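Local coordinates for sensor protein (Vibrio parahaemolyticus, PDB 3I9Y) that probably acts as a membrane-bound histidine kinase of a two-component system responding to trimethylamine N-oxide, the present chain being its all-helical sensor domain, at residues A[213-216]-A[217-221]; A[242-245]-A[246-250]. One frame throughout, in Å; residues are numbered along the deposited sequence.

Contact 1 of 2, residues A[213-216]-A[217-221]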
ATOM      1  N   PRO A 213     -30.407 -31.647   7.175  1.00 61.13           N
ATOM      2  CA  PRO A 213     -29.176 -32.271   6.601  1.00 59.60           C
ATOM      3  C   PRO A 213     -28.522 -31.566   5.454  1.00 58.05           C
ATOM      4  O   PRO A 213     -27.308 -31.447   5.441  1.00 56.83           O
ATOM      5  CB  PRO A 213     -29.606 -33.704   6.267  1.00 60.20           C
ATOM      6  CG  PRO A 213     -31.146 -33.548   6.139  1.00 60.93           C
ATOM      7  CD  PRO A 213     -31.477 -32.636   7.305  1.00 60.91           C
ATOM      8  N   THR A 214     -29.358 -31.109   4.529  1.00 55.95           N
ATOM      9  CA  THR A 214     -28.956 -30.320   3.372  1.00 54.75           C
ATOM     10  C   THR A 214     -28.468 -28.889   3.779  1.00 53.15           C
ATOM     11  O   THR A 214     -27.411 -28.425   3.268  1.00 51.60           O
ATOM     12  CB  THR A 214     -30.181 -30.091   2.388  1.00 56.49           C
ATOM     13  OG1 THR A 214     -30.334 -31.231   1.566  1.00 57.41           O
ATOM     14  CG2 THR A 214     -30.019 -28.777   1.514  1.00 56.74           C
ATOM     15  N   ARG A 215     -29.255 -28.192   4.640  1.00 50.88           N
ATOM     16  CA  ARG A 215     -28.843 -26.861   5.052  1.00 50.06           C
ATOM     17  C   ARG A 215     -27.517 -26.986   5.702  1.00 46.81           C
ATOM     18  O   ARG A 215     -26.638 -26.250   5.389  1.00 45.94           O
ATOM     19  CB  ARG A 215     -29.693 -26.180   6.099  1.00 52.54           C
ATOM     20  CG  ARG A 215     -31.060 -26.178   5.767  1.00 58.47           C
ATOM     21  CD  ARG A 215     -31.529 -24.835   5.132  1.00 62.81           C
ATOM     22  NE  ARG A 215     -32.315 -24.097   6.114  1.00 64.80           N
ATOM     23  CZ  ARG A 215     -31.816 -23.891   7.297  1.00 66.30           C
ATOM     24  NH1 ARG A 215     -30.586 -24.360   7.556  1.00 66.85           N
ATOM     25  NH2 ARG A 215     -32.538 -23.239   8.193  1.00 68.75           N
ATOM     26  N   SER A 216     -27.400 -27.957   6.583  1.00 44.54           N
ATOM     27  CA  SER A 216     -26.203 -28.173   7.330  1.00 42.71           C
ATOM     28  C   SER A 216     -25.042 -28.304   6.362  1.00 41.37           C
ATOM     29  O   SER A 216     -24.010 -27.678   6.538  1.00 38.65           O
ATOM     30  CB  SER A 216     -26.272 -29.424   8.143  1.00 44.22           C
ATOM     31  OG  SER A 216     -25.439 -29.248   9.265  1.00 46.00           O
ATOM     32  N   LYS A 217     -25.184 -29.119   5.313  1.00 40.36           N
ATOM     33  CA  LYS A 217     -23.972 -29.175   4.593  1.00 39.25           C
ATOM     34  C   LYS A 217     -23.780 -28.011   3.643  1.00 36.36           C
ATOM     35  O   LYS A 217     -22.635 -27.765   3.389  1.00 34.92           O
ATOM     36  CB  LYS A 217     -23.718 -30.519   3.905  1.00 40.77           C
ATOM     37  CG  LYS A 217     -24.564 -30.761   2.818  1.00 45.69           C
ATOM     38  CD  LYS A 217     -24.114 -30.229   1.431  1.00 49.18           C
ATOM     39  CE  LYS A 217     -25.403 -30.299   0.472  1.00 51.93           C
ATOM     40  NZ  LYS A 217     -25.363 -29.525  -0.846  1.00 53.31           N
ATOM     41  N   GLN A 218     -24.832 -27.347   3.103  1.00 34.12           N
ATOM     42  CA  GLN A 218     -24.504 -26.263   2.259  1.00 33.82           C
ATOM     43  C   GLN A 218     -23.839 -25.148   3.185  1.00 31.86           C
ATOM     44  O   GLN A 218     -22.901 -24.560   2.653  1.00 29.73           O
ATOM     45  CB  GLN A 218     -25.634 -25.665   1.456  1.00 36.40           C
ATOM     46  CG  GLN A 218     -26.743 -26.589   1.292  1.00 42.14           C
ATOM     47  CD  GLN A 218     -27.590 -26.431   0.080  1.00 45.58           C
ATOM     48  OE1 GLN A 218     -27.961 -25.284  -0.390  1.00 48.44           O
ATOM     49  NE2 GLN A 218     -27.923 -27.599  -0.513  1.00 48.60           N
ATOM     50  N   MET A 219     -24.203 -24.960   4.474  1.00 27.34           N
ATOM     51  CA  MET A 219     -23.630 -23.919   5.268  1.00 27.75           C
ATOM     52  C   MET A 219     -22.193 -24.304   5.547  1.00 28.96           C
ATOM     53  O   MET A 219     -21.226 -23.470   5.521  1.00 26.28           O
ATOM     54  CB  MET A 219     -24.323 -23.804   6.628  1.00 26.93           C
ATOM     55  CG  MET A 219     -25.757 -23.156   6.434  1.00 31.03           C
ATOM     56  SD  MET A 219     -26.671 -22.973   7.918  1.00 36.51           S
ATOM     57  CE  MET A 219     -25.986 -21.669   8.578  1.00 38.27           C
ATOM     58  N   SER A 220     -21.985 -25.615   5.684  1.00 28.36           N
ATOM     59  CA  SER A 220     -20.705 -25.998   6.156  1.00 30.06           C
ATOM     60  C   SER A 220     -19.621 -25.857   4.981  1.00 29.52           C
ATOM     61  O   SER A 220     -18.422 -25.485   5.178  1.00 29.47           O
ATOM     62  CB  SER A 220     -20.965 -27.409   6.804  1.00 32.36           C
ATOM     63  OG  SER A 220     -19.707 -27.938   6.863  1.00 33.62           O
ATOM     64  N   GLN A 221     -20.020 -26.094   3.755  1.00 28.68           N
ATOM     65  CA  GLN A 221     -19.059 -25.858   2.756  1.00 31.01           C
ATOM     66  C   GLN A 221     -18.857 -24.353   2.515  1.00 29.27           C
ATOM     67  O   GLN A 221     -17.824 -24.026   2.090  1.00 29.67           O
ATOM     68  CB  GLN A 221     -19.372 -26.465   1.335  1.00 34.45           C
ATOM     69  CG  GLN A 221     -20.666 -26.206   0.823  1.00 41.91           C
ATOM     70  CD  GLN A 221     -21.285 -27.647   0.394  1.00 47.17           C
ATOM     71  OE1 GLN A 221     -20.721 -28.728   0.800  1.00 50.02           O
ATOM     72  NE2 GLN A 221     -22.411 -27.649  -0.373  1.00 48.44           N
TER
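Met219 N donates to Arg215 O at 2.9 Å in the first turns of helix 213-228. The same i to i+4 pattern ties Lys217 N to Pro213 O at 3.2 Å, a looser bond, and Ser220 N to Ser216 O at 3.0 Å. Gln218 N bonds to Thr214 O as well, though the modelled place of that oxygen is less sure. At the start of the helix, where no preceding turn supplies carbonyls, Asp212 OD2 accepts from Arg215 N and, weakly, from Thr214 N. Ser216 OG, anti to its own backbone N (chi1 -152°), makes weak hydrogen bonds to Val207 O at the end of helix 186-208 and to Val210 O in the loop that follows. The side chains of Arg215 and Met219 run alongside each other, with Arg215 NH1 4.2 Å from Met219 SD and the sulfur oblique to the guanidinium plane. Farther back, Met219 CG lies 3.4 Å from Arg215 O. Met219 is buried against Leu111 and Leu114 of helix 63-114 and Leu166 of helix 158-180. Asp212 thus serves two amides at the helix start, and its carboxylate would probably also interact favourably with the helix dipole, while Met219 packs this turn into the bundle.

Contact 2 of 2, residues A[242-245]-A[246-250]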
ATOM      1  N   ASN A 242       3.986  -2.199   3.656  1.00 23.39           N
ATOM      2  CA  ASN A 242       4.386  -1.543   2.405  1.00 21.74           C
ATOM      3  C   ASN A 242       4.021  -0.080   2.558  1.00 22.42           C
ATOM      4  O   ASN A 242       4.796   0.829   2.098  1.00 19.94           O
ATOM      5  CB  ASN A 242       3.689  -2.132   1.191  1.00 18.35           C
ATOM      6  CG  ASN A 242       4.215  -1.536  -0.141  1.00 21.14           C
ATOM      7  OD1 ASN A 242       3.492  -0.893  -0.887  1.00 21.20           O
ATOM      8  ND2 ASN A 242       5.452  -1.742  -0.434  1.00 16.71           N
ATOM      9  N   ASN A 243       2.891   0.230   3.162  1.00 20.40           N
ATOM     10  CA  ASN A 243       2.565   1.695   3.332  1.00 21.72           C
ATOM     11  C   ASN A 243       3.592   2.359   4.251  1.00 21.86           C
ATOM     12  O   ASN A 243       4.017   3.544   4.015  1.00 21.38           O
ATOM     13  CB  ASN A 243       1.239   1.965   3.988  1.00 21.35           C
ATOM     14  CG  ASN A 243       0.076   1.641   2.974  1.00 25.91           C
ATOM     15  OD1 ASN A 243       0.353   1.520   1.721  1.00 25.43           O
ATOM     16  ND2 ASN A 243      -1.206   1.502   3.468  1.00 25.27           N
ATOM     17  N   GLU A 244       4.033   1.616   5.252  1.00 21.28           N
ATOM     18  CA  GLU A 244       4.914   2.257   6.175  1.00 24.47           C
ATOM     19  C   GLU A 244       6.371   2.532   5.448  1.00 24.08           C
ATOM     20  O   GLU A 244       7.036   3.582   5.596  1.00 22.35           O
ATOM     21  CB  GLU A 244       5.065   1.286   7.290  1.00 27.84           C
ATOM     22  CG  GLU A 244       6.187   1.492   8.019  1.00 38.90           C
ATOM     23  CD  GLU A 244       5.778   1.377   9.457  1.00 46.88           C
ATOM     24  OE1 GLU A 244       6.339   0.472  10.209  1.00 51.16           O
ATOM     25  OE2 GLU A 244       4.857   2.222   9.816  1.00 49.53           O
ATOM     26  N   GLN A 245       6.800   1.553   4.716  1.00 22.45           N
ATOM     27  CA  GLN A 245       8.031   1.622   3.996  1.00 24.67           C
ATOM     28  C   GLN A 245       7.847   2.804   2.949  1.00 24.35           C
ATOM     29  O   GLN A 245       8.703   3.731   2.734  1.00 24.27           O
ATOM     30  CB  GLN A 245       8.248   0.266   3.288  1.00 27.00           C
ATOM     31  CG  GLN A 245       9.340   0.561   2.367  1.00 35.61           C
ATOM     32  CD  GLN A 245      10.731   0.467   3.272  1.00 39.53           C
ATOM     33  OE1 GLN A 245      10.661   0.262   4.635  1.00 42.80           O
ATOM     34  NE2 GLN A 245      11.925   0.571   2.550  1.00 40.70           N
ATOM     35  N   SER A 246       6.684   2.931   2.376  1.00 22.96           N
ATOM     36  CA  SER A 246       6.585   4.007   1.430  1.00 24.31           C
ATOM     37  C   SER A 246       6.597   5.433   2.106  1.00 23.56           C
ATOM     38  O   SER A 246       7.198   6.434   1.572  1.00 21.93           O
ATOM     39  CB  SER A 246       5.461   3.640   0.438  1.00 27.43           C
ATOM     40  OG  SER A 246       4.710   4.757   0.250  1.00 33.58           O
ATOM     41  N   GLN A 247       6.036   5.515   3.324  1.00 22.25           N
ATOM     42  CA  GLN A 247       6.077   6.812   3.976  1.00 24.61           C
ATOM     43  C   GLN A 247       7.528   7.172   4.402  1.00 22.43           C
ATOM     44  O   GLN A 247       7.945   8.321   4.254  1.00 21.47           O
ATOM     45  CB  GLN A 247       5.184   6.818   5.255  1.00 26.99           C
ATOM     46  CG  GLN A 247       5.183   8.248   5.821  1.00 36.56           C
ATOM     47  CD  GLN A 247       4.992   9.549   4.662  1.00 42.59           C
ATOM     48  OE1 GLN A 247       3.875   9.672   3.917  1.00 44.47           O
ATOM     49  NE2 GLN A 247       6.140  10.449   4.502  1.00 39.26           N
ATOM     50  N   GLN A 248       8.256   6.202   4.912  1.00 19.73           N
ATOM     51  CA  GLN A 248       9.638   6.436   5.286  1.00 22.83           C
ATOM     52  C   GLN A 248      10.470   6.845   4.070  1.00 23.28           C
ATOM     53  O   GLN A 248      11.338   7.795   4.171  1.00 22.75           O
ATOM     54  CB  GLN A 248      10.246   5.201   5.792  1.00 23.99           C
ATOM     55  CG  GLN A 248       9.739   5.139   7.162  1.00 32.83           C
ATOM     56  CD  GLN A 248       9.969   3.684   7.791  1.00 38.52           C
ATOM     57  OE1 GLN A 248      10.787   2.871   7.223  1.00 41.84           O
ATOM     58  NE2 GLN A 248       9.260   3.365   8.926  1.00 38.56           N
ATOM     59  N   LEU A 249      10.145   6.244   2.898  1.00 21.17           N
ATOM     60  CA  LEU A 249      10.877   6.526   1.691  1.00 22.24           C
ATOM     61  C   LEU A 249      10.605   8.004   1.231  1.00 22.66           C
ATOM     62  O   LEU A 249      11.571   8.675   0.830  1.00 20.75           O
ATOM     63  CB  LEU A 249      10.552   5.549   0.619  1.00 22.25           C
ATOM     64  CG  LEU A 249      11.422   4.452  -0.015  1.00 25.75           C
ATOM     65  CD1 LEU A 249      12.778   4.005   0.554  1.00 24.47           C
ATOM     66  CD2 LEU A 249      10.531   3.302  -0.209  1.00 23.26           C
ATOM     67  N   MET A 250       9.336   8.493   1.360  1.00 21.61           N
ATOM     68  CA  MET A 250       9.047   9.832   0.928  1.00 23.22           C
ATOM     69  C   MET A 250       9.738  10.870   1.854  1.00 22.25           C
ATOM     70  O   MET A 250      10.134  11.902   1.359  1.00 23.47           O
ATOM     71  CB  MET A 250       7.552  10.146   0.824  1.00 22.08           C
ATOM     72  CG  MET A 250       7.107   9.344  -0.425  1.00 29.58           C
ATOM     73  SD  MET A 250       5.361   9.354  -0.473  1.00 35.94           S
ATOM     74  CE  MET A 250       4.897  10.949  -0.905  1.00 34.27           C
TER
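Asn242 to Met250 form about two and a half continuous turns of regular helix within 232-267, and Asn242 O receives Ser246 N at 2.8 Å. Gln247 N to Asn243 O (2.9 Å), Gln248 N to Glu244 O (3.0 Å) and Leu249 N to Gln245 O (2.9 Å) continue the i to i+4 ladder. The Gln248 bond is close to straight at its hydrogen, 171°, whereas the other three are more bent. Ser246 CB sits 3.3 Å from Asn242 O, so this side chain rests on the preceding turn at its base, and the side chain also touches Thr86 of helix 63-114. Gln245 and Leu249 cross at a slant on the side of the helix facing helix 63-114: the aliphatic CG of Gln245 meets Leu249 CD2 at 3.9 Å. A bend at chi2 (81°) swings the Gln245 amide toward the two methyls of Leu249, which lie equally far from NE2. That nitrogen is satisfied by a hydrogen bond to Glu82 OE2, and Leu249 itself packs on Glu82, so one acidic residue meets both the amide and the leucine. Leu249 O accepts from Asn79 ND2 of helix 63-114 and from Thr253 OG1 one turn on in its own helix. On another side, Gln248 reaches back and crosses Glu244 at a slant, its NE2 3.7 Å from Glu244 CG, with amide and carboxylate planes 25° apart; this is contact with the stem of the glutamate. The ladder is that of any alpha-helix; what fits a four-helix bundle, here in a sensor domain built of two stacked bundles, is that one face meets helix 63-114 while Met250 packs on helix 5-27.

Overall arrangement
Contact 1 and contact 2 lie on consecutive helices, 213-228 and 232-267, and follow one another in series along the chain. Their centres are 45 Å apart and their nearest atoms about 30 Å, so they do not touch. Contact 1 sits toward one end of the elongated molecule, 38 Å from the centre of the chain; contact 2 is near the middle, at 9 Å. Helix 63-114 connects them physically: Leu111 and Leu114 near its end meet 213-221, whereas Asn79, Glu82, Thr86, Arg89 and Lys90 meet 242-250. This long helix therefore spans the distance between the two contacts in the stacked-bundle sensor domain.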